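Local atomic coordinates of BH0493 protein (Bacillus halodurans C-125, PDB entry 2QEE), a protein that binds zinc and is probably a metal-dependent hydrolase of the amidohydrolase superfamily, its natural substrate not established here. Residues H168-N178 against M217-L226; R305-A315 against E338-L347. All blocks are in the same frame, centred on the assembly; numbering follows the deposited sequence.

Overall arrangement
Contact 1 joins strand 171-172, and the short helix 174-178 that follows it, to strand 222-226; contact 2 packs helix 308-317 against helix 333-347. Both belong to the same alternating strand-and-helix architecture, consistent with the distorted barrel of amidohydrolases. One mixed sheet runs from strand 222-226 through 257-264 and 298-302 to 321-323, and the helices of contact 2 lie over its far end. The contacts come in series along the chain, with centres about 25 Å apart and nearest atoms about 9 Å apart. Both are buried: contact 1 lies beside the zinc site, and contact 2, its centre about 18 Å from that of the chain, where three subunits meet.

Contact 1: residues H168-N178 against M217-L226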
loop_
_atom_site.group_PDB
_atom_site.type_symbol
_atom_site.label_atom_id
_atom_site.label_comp_id
_atom_site.label_asym_id
_atom_site.label_seq_id
_atom_site.Cartn_x
_atom_site.Cartn_y
_atom_site.Cartn_z
ATOM N N HIS C 168 11.636 29.876 -13.370
ATOM C CA HIS C 168 12.973 29.390 -13.251
ATOM C C HIS C 168 13.180 28.215 -14.190
ATOM O O HIS C 168 12.275 27.440 -14.427
ATOM C CB HIS C 168 13.323 28.974 -11.818
ATOM C CG HIS C 168 12.992 30.035 -10.804
ATOM N ND1 HIS C 168 13.930 30.937 -10.338
ATOM C CD2 HIS C 168 11.819 30.377 -10.221
ATOM C CE1 HIS C 168 13.353 31.761 -9.473
ATOM N NE2 HIS C 168 12.067 31.452 -9.395
ATOM N N ALA C 169 14.378 28.114 -14.743
ATOM C CA ALA C 169 14.690 27.022 -15.697
ATOM C C ALA C 169 15.067 25.721 -15.023
ATOM O O ALA C 169 15.737 25.698 -13.978
ATOM C CB ALA C 169 15.863 27.446 -16.642
ATOM N N ALA C 170 14.745 24.613 -15.699
ATOM C CA ALA C 170 15.320 23.333 -15.336
ATOM C C ALA C 170 15.632 22.584 -16.634
ATOM O O ALA C 170 14.789 22.570 -17.516
ATOM C CB ALA C 170 14.332 22.476 -14.474
ATOM N N LEU C 171 16.822 22.023 -16.716
ATOM C CA LEU C 171 17.370 21.467 -17.976
ATOM C C LEU C 171 16.879 20.019 -18.088
ATOM O O LEU C 171 17.369 19.180 -17.338
ATOM C CB LEU C 171 18.916 21.526 -17.947
ATOM C CG LEU C 171 19.704 20.985 -19.151
ATOM C CD1 LEU C 171 19.136 21.582 -20.470
ATOM C CD2 LEU C 171 21.189 21.288 -18.961
ATOM N N ARG C 172 15.940 19.781 -19.007
ATOM C CA ARG C 172 15.356 18.446 -19.242
ATOM C C ARG C 172 16.261 17.690 -20.206
ATOM O O ARG C 172 16.544 18.183 -21.307
ATOM C CB ARG C 172 13.927 18.580 -19.791
ATOM C CG ARG C 172 13.259 17.238 -20.125
ATOM C CD ARG C 172 12.040 17.383 -20.999
ATOM N NE ARG C 172 11.318 16.109 -21.064
ATOM C CZ ARG C 172 11.496 15.224 -22.035
ATOM N NH1 ARG C 172 12.353 15.504 -22.999
ATOM N NH2 ARG C 172 10.820 14.071 -22.044
ATOM N N LEU C 173 16.686 16.493 -19.810
ATOM C CA LEU C 173 17.699 15.757 -20.600
ATOM C C LEU C 173 17.279 14.393 -21.171
ATOM O O LEU C 173 18.154 13.675 -21.664
ATOM C CB LEU C 173 18.981 15.628 -19.798
ATOM C CG LEU C 173 19.738 16.941 -19.468
ATOM C CD1 LEU C 173 20.882 16.667 -18.540
ATOM C CD2 LEU C 173 20.154 17.650 -20.775
ATOM N N ASP C 174 15.980 14.073 -21.185
ATOM C CA ASP C 174 15.493 12.756 -21.631
ATOM C C ASP C 174 16.105 12.341 -23.013
ATOM O O ASP C 174 16.632 11.239 -23.131
ATOM C CB ASP C 174 13.961 12.715 -21.661
ATOM C CG ASP C 174 13.374 12.844 -20.247
ATOM O OD1 ASP C 174 13.952 13.566 -19.455
ATOM O OD2 ASP C 174 12.378 12.208 -19.934
ATOM N N PRO C 175 16.042 13.230 -24.020
ATOM C CA PRO C 175 16.495 12.810 -25.366
ATOM C C PRO C 175 17.956 12.447 -25.370
ATOM O O PRO C 175 18.359 11.483 -26.072
ATOM C CB PRO C 175 16.226 14.050 -26.224
ATOM C CG PRO C 175 15.024 14.744 -25.506
ATOM C CD PRO C 175 15.491 14.603 -24.044
ATOM N N LEU C 176 18.758 13.181 -24.611
ATOM C CA LEU C 176 20.165 12.857 -24.454
ATOM C C LEU C 176 20.458 11.568 -23.698
ATOM O O LEU C 176 21.249 10.752 -24.136
ATOM C CB LEU C 176 20.935 14.017 -23.836
ATOM C CG LEU C 176 22.406 13.771 -23.518
ATOM C CD1 LEU C 176 23.176 13.812 -24.881
ATOM C CD2 LEU C 176 22.992 14.857 -22.581
ATOM N N LEU C 177 19.846 11.400 -22.534
ATOM C CA LEU C 177 20.151 10.207 -21.760
ATOM C C LEU C 177 19.467 8.944 -22.276
ATOM O O LEU C 177 20.065 7.886 -22.192
ATOM C CB LEU C 177 19.765 10.418 -20.269
ATOM C CG LEU C 177 20.756 11.190 -19.397
ATOM C CD1 LEU C 177 21.261 12.383 -20.095
ATOM C CD2 LEU C 177 20.082 11.634 -18.102
ATOM N N ASN C 178 18.219 9.076 -22.742
ATOM C CA ASN C 178 17.349 7.933 -23.057
ATOM C C ASN C 178 17.351 7.588 -24.539
ATOM O O ASN C 178 16.972 6.474 -24.899
ATOM C CB ASN C 178 15.903 8.213 -22.659
ATOM C CG ASN C 178 15.744 8.335 -21.146
ATOM O OD1 ASN C 178 16.652 7.946 -20.405
ATOM N ND2 ASN C 178 14.637 8.953 -20.706
ATOM N N MET C 217 20.806 28.746 -19.569
ATOM C CA MET C 217 19.504 28.659 -18.896
ATOM C C MET C 217 19.563 28.993 -17.416
ATOM O O MET C 217 18.512 29.304 -16.815
ATOM C CB MET C 217 18.974 27.234 -19.020
ATOM C CG MET C 217 18.396 26.872 -20.353
ATOM S SD MET C 217 17.723 25.189 -20.253
ATOM C CE MET C 217 17.051 25.042 -21.904
ATOM N N ASP C 218 20.748 28.854 -16.834
ATOM C CA ASP C 218 20.956 28.927 -15.399
ATOM C C ASP C 218 19.966 28.006 -14.640
ATOM O O ASP C 218 19.316 28.434 -13.700
ATOM C CB ASP C 218 20.820 30.353 -14.879
ATOM C CG ASP C 218 21.278 30.478 -13.437
ATOM O OD1 ASP C 218 22.058 29.611 -12.939
ATOM O OD2 ASP C 218 20.846 31.443 -12.772
ATOM N N PRO C 219 19.950 26.720 -14.986
ATOM C CA PRO C 219 18.888 25.845 -14.455
ATOM C C PRO C 219 19.105 25.614 -12.963
ATOM O O PRO C 219 20.255 25.558 -12.484
ATOM C CB PRO C 219 19.120 24.533 -15.251
ATOM C CG PRO C 219 20.618 24.499 -15.463
ATOM C CD PRO C 219 20.940 25.965 -15.777
ATOM N N VAL C 220 18.003 25.428 -12.222
ATOM C CA VAL C 220 18.069 25.029 -10.827
ATOM C C VAL C 220 18.394 23.557 -10.619
ATOM O O VAL C 220 18.872 23.163 -9.563
ATOM C CB VAL C 220 16.752 25.475 -10.076
ATOM C CG1 VAL C 220 16.674 27.011 -10.094
ATOM C CG2 VAL C 220 15.567 24.901 -10.708
ATOM N N TYR C 221 18.105 22.729 -11.622
ATOM C CA TYR C 221 18.519 21.331 -11.626
ATOM C C TYR C 221 18.467 20.832 -13.071
ATOM O O TYR C 221 17.869 21.505 -13.944
ATOM C CB TYR C 221 17.650 20.440 -10.659
ATOM C CG TYR C 221 16.150 20.482 -10.888
ATOM C CD1 TYR C 221 15.570 19.727 -11.928
ATOM C CD2 TYR C 221 15.280 21.213 -10.018
ATOM C CE1 TYR C 221 14.158 19.744 -12.195
ATOM C CE2 TYR C 221 13.876 21.226 -10.242
ATOM C CZ TYR C 221 13.323 20.494 -11.339
ATOM O OH TYR C 221 11.956 20.480 -11.537
ATOM N N MET C 222 19.105 19.701 -13.308
ATOM C CA MET C 222 18.985 18.918 -14.549
ATOM C C MET C 222 18.081 17.714 -14.259
ATOM O O MET C 222 18.201 17.108 -13.185
ATOM C CB MET C 222 20.367 18.390 -14.942
ATOM C CG MET C 222 21.312 19.562 -15.388
ATOM S SD MET C 222 22.954 18.950 -15.915
ATOM C CE MET C 222 23.803 18.718 -14.340
ATOM N N ALA C 223 17.223 17.347 -15.199
ATOM C CA ALA C 223 16.208 16.328 -14.876
ATOM C C ALA C 223 16.122 15.275 -15.966
ATOM O O ALA C 223 16.364 15.571 -17.164
ATOM C CB ALA C 223 14.880 16.984 -14.749
ATOM N N VAL C 224 15.619 14.102 -15.572
ATOM C CA VAL C 224 15.306 13.031 -16.547
ATOM C C VAL C 224 14.184 12.186 -15.961
ATOM O O VAL C 224 14.058 12.138 -14.724
ATOM C CB VAL C 224 16.549 12.197 -16.850
ATOM C CG1 VAL C 224 17.055 11.395 -15.593
ATOM C CG2 VAL C 224 16.280 11.239 -18.038
ATOM N N SER C 225 13.350 11.635 -16.845
ATOM C CA SER C 225 12.372 10.618 -16.460
ATOM C C SER C 225 12.871 9.270 -16.931
ATOM O O SER C 225 13.468 9.142 -18.044
ATOM C CB SER C 225 10.972 10.910 -16.999
ATOM O OG SER C 225 10.910 10.806 -18.412
ATOM N N LEU C 226 12.614 8.260 -16.113
ATOM C CA LEU C 226 13.311 6.981 -16.232
ATOM C C LEU C 226 12.333 5.823 -16.026
ATOM O O LEU C 226 11.317 5.975 -15.330
ATOM C CB LEU C 226 14.408 6.905 -15.197
ATOM C CG LEU C 226 15.493 7.967 -15.250
ATOM C CD1 LEU C 226 16.234 7.823 -13.948
ATOM C CD2 LEU C 226 16.422 7.601 -16.458
HETATM O O HOH W 1 16.799 29.526 -13.703
#
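Ala170 lays its methyl on one face of the Tyr221 ring, CB standing 3.9 Å from the ring centroid in a CH-pi contact displaced toward the rim, while Ala223 CB meets the ring edge in plane. With CG between the backbone N and carbonyl carbon (chi1 55°), the ring turns back over this strand pair, and its OH bonds to Met27 O. The Arg172 guanidinium, in one of its two conformers, has Asp174 over one face; NH2 and OD2, 3.2 Å apart, pair by charge alone, and NH1 reaches Asp147. The Asn178 amide spends its ND2 on Ser225 O at 2.9 Å, nearly in the amide plane and straight onto the carbonyl, and its OD1 on Arg238. Asp174 OD2 receives Ser225 N at 3.3 Å, so carboxylate and amide together tie helix 174-178 to the strand; one of two Ser225 conformers adds OG, at a doubtfully short 2.5 Å from OD2.

The backbones run as a parallel ladder, in which Leu171 N reaches Tyr221 O at 3.0 Å and Leu171 O takes Ala223 N. Leu171 and Met222 lie side by side on the sheet face opposite Arg172 and Ala223. Separately, Leu173 CD1 touches Met222 CB. These apolar chains are covered by helices 200-217 and 237-253, whereas Tyr221 contacts the zinc ligand His28, and strand 257-264 flanks 222-226 as the next parallel neighbour in the sheet.

Contact 2: residues R305-A315 against E338-L347; sequences RENQHELVVLA and EMTRMRMEML
Arg305 grips Glu338 side-on in a two-bond salt bridge: NE gives to OE1 and NH2 to OE2, each at 2.8 Å. The guanidinium and carboxylate are nearly coplanar, 21° apart, and the NH2 bond is almost straight (176°) onto the syn lone pair of OE2. Arg305 is extended, CG lying opposite the backbone N (chi1 -175°), which carries the guanidinium across to the glutamate. A water donates to Glu338 OE1 and Arg305 O, linking the carboxylate to the backbone carbonyl of Arg305. The pair also links subunits, for Glu338 OE2 meets Arg305 of the second subunit and Arg305 NH2 meets Glu338 of the third. Replacing Arg305 by an alanine is likely to leave this buried carboxylate without its paired charge and deprive the neighbouring subunit's Glu338 of a partner.

A second water is held by Gln308 O and Gln308 OE1, to which it donates, and by Arg343 NE, from which it accepts at 3.0 Å. Gln308 NE2 is taken by Met302 O and Ser304 O, and Arg343 NH2 by Gly325 O. Met339 CE rests over one face of the Arg343 guanidinium. His309 NE2 bonds to Phe329 O of the second subunit, while Met342 SD lies in the ring plane at its edge, 5.0 Å from the centroid.

Farther along, Val312 is a knob among Met342, Arg343, Met346 and Leu347, its CG1 touching Met346 CB at 3.5 Å, and Ala315 CB meets Leu347. The two helices run nearly parallel. The chemistry thus grades from an inter-subunit charge cluster, through water-bridged amide and guanidinium, to an apolar seam; the buried carboxylate is probably kept ionised by arginines from two subunits and a magnesium ion nearby.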
loop_
_atom_site.group_PDB
_atom_site.type_symbol
_atom_site.label_atom_id
_atom_site.label_comp_id
_atom_site.label_asym_id
_atom_site.label_seq_id
_atom_site.Cartn_x
_atom_site.Cartn_y
_atom_site.Cartn_z
ATOM N N ARG C 305 3.020 3.347 -6.633
ATOM C CA ARG C 305 2.577 3.426 -5.245
ATOM C C ARG C 305 3.522 2.591 -4.388
ATOM O O ARG C 305 3.816 2.940 -3.238
ATOM C CB ARG C 305 1.143 2.866 -5.106
ATOM C CG ARG C 305 0.590 3.034 -3.691
ATOM C CD ARG C 305 -0.774 2.307 -3.607
ATOM N NE ARG C 305 -1.288 2.519 -2.250
ATOM C CZ ARG C 305 -2.146 1.712 -1.644
ATOM N NH1 ARG C 305 -2.581 0.625 -2.285
ATOM N NH2 ARG C 305 -2.619 2.043 -0.446
ATOM N N GLU C 306 3.999 1.473 -4.953
ATOM C CA GLU C 306 4.681 0.438 -4.196
ATOM C C GLU C 306 6.166 0.807 -3.909
ATOM O O GLU C 306 6.864 0.103 -3.156
ATOM C CB GLU C 306 4.595 -0.915 -4.913
ATOM C CG GLU C 306 3.236 -1.545 -4.747
ATOM C CD GLU C 306 2.111 -0.765 -5.414
ATOM O OE1 GLU C 306 2.276 -0.409 -6.609
ATOM O OE2 GLU C 306 1.026 -0.643 -4.767
ATOM N N ASN C 307 6.619 1.915 -4.530
ATOM C CA ASN C 307 7.969 2.460 -4.208
ATOM C C ASN C 307 7.984 3.518 -3.076
ATOM O O ASN C 307 9.053 3.946 -2.660
ATOM C CB ASN C 307 8.613 3.107 -5.469
ATOM C CG ASN C 307 9.274 2.101 -6.404
ATOM O OD1 ASN C 307 9.035 2.165 -7.619
ATOM N ND2 ASN C 307 10.132 1.213 -5.886
ATOM N N GLN C 308 6.817 4.009 -2.676
ATOM C CA GLN C 308 6.816 5.285 -1.901
ATOM C C GLN C 308 7.379 5.073 -0.536
ATOM O O GLN C 308 8.205 5.866 -0.088
ATOM C CB GLN C 308 5.382 5.880 -1.788
ATOM C CG GLN C 308 4.755 6.198 -3.196
ATOM C CD GLN C 308 5.746 7.094 -4.051
ATOM O OE1 GLN C 308 6.449 7.945 -3.513
ATOM N NE2 GLN C 308 5.779 6.888 -5.371
ATOM N N HIS C 309 6.975 3.992 0.159
ATOM C CA HIS C 309 7.471 3.851 1.530
ATOM C C HIS C 309 9.001 3.698 1.541
ATOM O O HIS C 309 9.728 4.318 2.335
ATOM C CB HIS C 309 6.787 2.654 2.204
ATOM C CG HIS C 309 7.340 2.366 3.565
ATOM N ND1 HIS C 309 8.378 1.495 3.746
ATOM C CD2 HIS C 309 7.046 2.873 4.785
ATOM C CE1 HIS C 309 8.693 1.443 5.025
ATOM N NE2 HIS C 309 7.899 2.268 5.683
ATOM N N GLU C 310 9.516 2.806 0.675
ATOM C CA GLU C 310 10.966 2.519 0.669
ATOM C C GLU C 310 11.759 3.741 0.176
ATOM O O GLU C 310 12.888 3.958 0.604
ATOM C CB GLU C 310 11.268 1.229 -0.084
ATOM C CG GLU C 310 10.926 1.285 -1.551
ATOM C CD GLU C 310 10.990 -0.084 -2.258
ATOM O OE1 GLU C 310 11.206 -1.118 -1.589
ATOM O OE2 GLU C 310 10.749 -0.096 -3.493
ATOM N N LEU C 311 11.156 4.544 -0.712
ATOM C CA LEU C 311 11.794 5.837 -1.042
ATOM C C LEU C 311 11.979 6.756 0.213
ATOM O O LEU C 311 13.053 7.377 0.401
ATOM C CB LEU C 311 10.970 6.560 -2.108
ATOM C CG LEU C 311 11.472 7.956 -2.516
ATOM C CD1 LEU C 311 12.889 7.820 -3.172
ATOM C CD2 LEU C 311 10.481 8.618 -3.414
ATOM N N VAL C 312 10.948 6.826 1.061
ATOM C CA VAL C 312 11.085 7.555 2.354
ATOM C C VAL C 312 12.184 6.959 3.178
ATOM O O VAL C 312 13.055 7.719 3.726
ATOM C CB VAL C 312 9.785 7.477 3.146
ATOM C CG1 VAL C 312 9.951 8.172 4.510
ATOM C CG2 VAL C 312 8.694 8.125 2.310
ATOM N N VAL C 313 12.270 5.618 3.251
ATOM C CA VAL C 313 13.334 5.060 4.100
ATOM C C VAL C 313 14.703 5.397 3.497
ATOM O O VAL C 313 15.673 5.673 4.228
ATOM C CB VAL C 313 13.214 3.514 4.267
ATOM C CG1 VAL C 313 14.329 2.988 5.218
ATOM C CG2 VAL C 313 11.824 3.138 4.845
ATOM N N LEU C 314 14.795 5.420 2.179
ATOM C CA LEU C 314 16.091 5.737 1.556
ATOM C C LEU C 314 16.504 7.192 1.897
ATOM O O LEU C 314 17.697 7.467 2.117
ATOM C CB LEU C 314 15.976 5.541 0.049
ATOM C CG LEU C 314 17.356 5.515 -0.662
ATOM C CD1 LEU C 314 18.333 4.467 -0.101
ATOM C CD2 LEU C 314 17.107 5.272 -2.154
ATOM N N ALA C 315 15.533 8.104 1.901
ATOM C CA ALA C 315 15.775 9.524 2.343
ATOM C C ALA C 315 16.307 9.546 3.803
ATOM O O ALA C 315 17.161 10.390 4.184
ATOM C CB ALA C 315 14.519 10.355 2.248
ATOM N N GLU C 338 -1.673 9.260 2.081
ATOM C CA GLU C 338 -0.780 8.239 2.651
ATOM C C GLU C 338 0.690 8.606 2.492
ATOM O O GLU C 338 1.465 8.426 3.456
ATOM C CB GLU C 338 -1.086 6.831 2.133
ATOM C CG GLU C 338 -0.651 6.574 0.657
ATOM C CD GLU C 338 -0.939 5.092 0.217
ATOM O OE1 GLU C 338 -0.216 4.568 -0.669
ATOM O OE2 GLU C 338 -1.904 4.469 0.739
ATOM N N MET C 339 1.078 9.163 1.331
ATOM C CA MET C 339 2.464 9.480 1.107
ATOM C C MET C 339 2.914 10.581 2.072
ATOM O O MET C 339 3.985 10.489 2.625
ATOM C CB MET C 339 2.630 9.964 -0.341
ATOM C CG MET C 339 2.686 8.802 -1.360
ATOM S SD MET C 339 2.826 9.507 -3.050
ATOM C CE MET C 339 4.457 10.315 -2.916
ATOM N N THR C 340 2.122 11.644 2.213
ATOM C CA THR C 340 2.483 12.792 3.041
ATOM C C THR C 340 2.631 12.355 4.517
ATOM O O THR C 340 3.530 12.797 5.205
ATOM C CB THR C 340 1.482 13.961 2.808
ATOM O OG1 THR C 340 1.504 14.313 1.396
ATOM C CG2 THR C 340 1.847 15.208 3.615
ATOM N N ARG C 341 1.744 11.472 4.973
ATOM C CA ARG C 341 1.819 10.973 6.339
ATOM C C ARG C 341 3.072 10.124 6.551
ATOM O O ARG C 341 3.780 10.297 7.547
ATOM C CB ARG C 341 0.525 10.187 6.688
ATOM C CG ARG C 341 -0.662 11.155 6.827
ATOM C CD ARG C 341 -1.976 10.480 7.066
ATOM N NE ARG C 341 -3.020 11.517 7.210
ATOM C CZ ARG C 341 -3.278 12.155 8.377
ATOM N NH1 ARG C 341 -2.627 11.811 9.522
ATOM N NH2 ARG C 341 -4.187 13.099 8.407
ATOM N N MET C 342 3.347 9.183 5.649
ATOM C CA MET C 342 4.552 8.344 5.746
ATOM C C MET C 342 5.808 9.219 5.754
ATOM O O MET C 342 6.697 9.045 6.582
ATOM C CB MET C 342 4.672 7.308 4.599
ATOM C CG MET C 342 3.567 6.205 4.662
ATOM S SD MET C 342 3.943 4.936 3.440
ATOM C CE MET C 342 3.621 5.740 1.849
ATOM N N ARG C 343 5.792 10.207 4.866
ATOM C CA ARG C 343 6.941 11.098 4.755
ATOM C C ARG C 343 7.145 11.899 6.061
ATOM O O ARG C 343 8.250 11.981 6.569
ATOM C CB ARG C 343 6.745 12.040 3.571
ATOM C CG ARG C 343 6.938 11.279 2.251
ATOM C CD ARG C 343 6.447 12.120 1.105
ATOM N NE ARG C 343 6.856 11.499 -0.154
ATOM C CZ ARG C 343 6.760 12.160 -1.319
ATOM N NH1 ARG C 343 6.250 13.379 -1.342
ATOM N NH2 ARG C 343 7.246 11.630 -2.465
ATOM N N MET C 344 6.097 12.498 6.586
ATOM C CA MET C 344 6.241 13.328 7.772
ATOM C C MET C 344 6.595 12.439 8.942
ATOM O O MET C 344 7.355 12.842 9.797
ATOM C CB MET C 344 4.969 14.094 8.051
ATOM C CG MET C 344 5.245 15.263 9.100
ATOM S SD MET C 344 3.935 16.473 9.121
ATOM C CE MET C 344 4.283 17.340 7.566
ATOM N N GLU C 345 5.989 11.259 9.030
ATOM C CA GLU C 345 6.309 10.377 10.211
ATOM C C GLU C 345 7.790 9.985 10.275
ATOM O O GLU C 345 8.354 9.900 11.350
ATOM C CB GLU C 345 5.379 9.110 10.220
ATOM C CG GLU C 345 3.925 9.605 10.590
ATOM C CD GLU C 345 2.804 8.602 10.344
ATOM O OE1 GLU C 345 3.064 7.394 10.045
ATOM O OE2 GLU C 345 1.637 9.100 10.471
ATOM N N MET C 346 8.437 9.777 9.105
ATOM C CA MET C 346 9.823 9.305 9.074
ATOM C C MET C 346 10.859 10.377 8.787
ATOM O O MET C 346 12.067 10.128 8.942
ATOM C CB MET C 346 9.980 8.197 8.010
ATOM C CG MET C 346 9.585 6.833 8.571
ATOM S SD MET C 346 9.821 5.511 7.386
ATOM C CE MET C 346 8.271 5.755 6.524
ATOM N N LEU C 347 10.388 11.517 8.299
ATOM C CA LEU C 347 11.329 12.594 7.879
ATOM C C LEU C 347 11.040 13.929 8.554
ATOM O O LEU C 347 11.755 14.916 8.313
ATOM C CB LEU C 347 11.285 12.798 6.355
ATOM C CG LEU C 347 11.624 11.555 5.495
ATOM C CD1 LEU C 347 11.419 11.967 4.036
ATOM C CD2 LEU C 347 13.058 11.114 5.734
HETATM O O HOH W 2 2.290 5.097 -1.398
HETATM O O HOH W 3 7.520 8.728 -1.108
#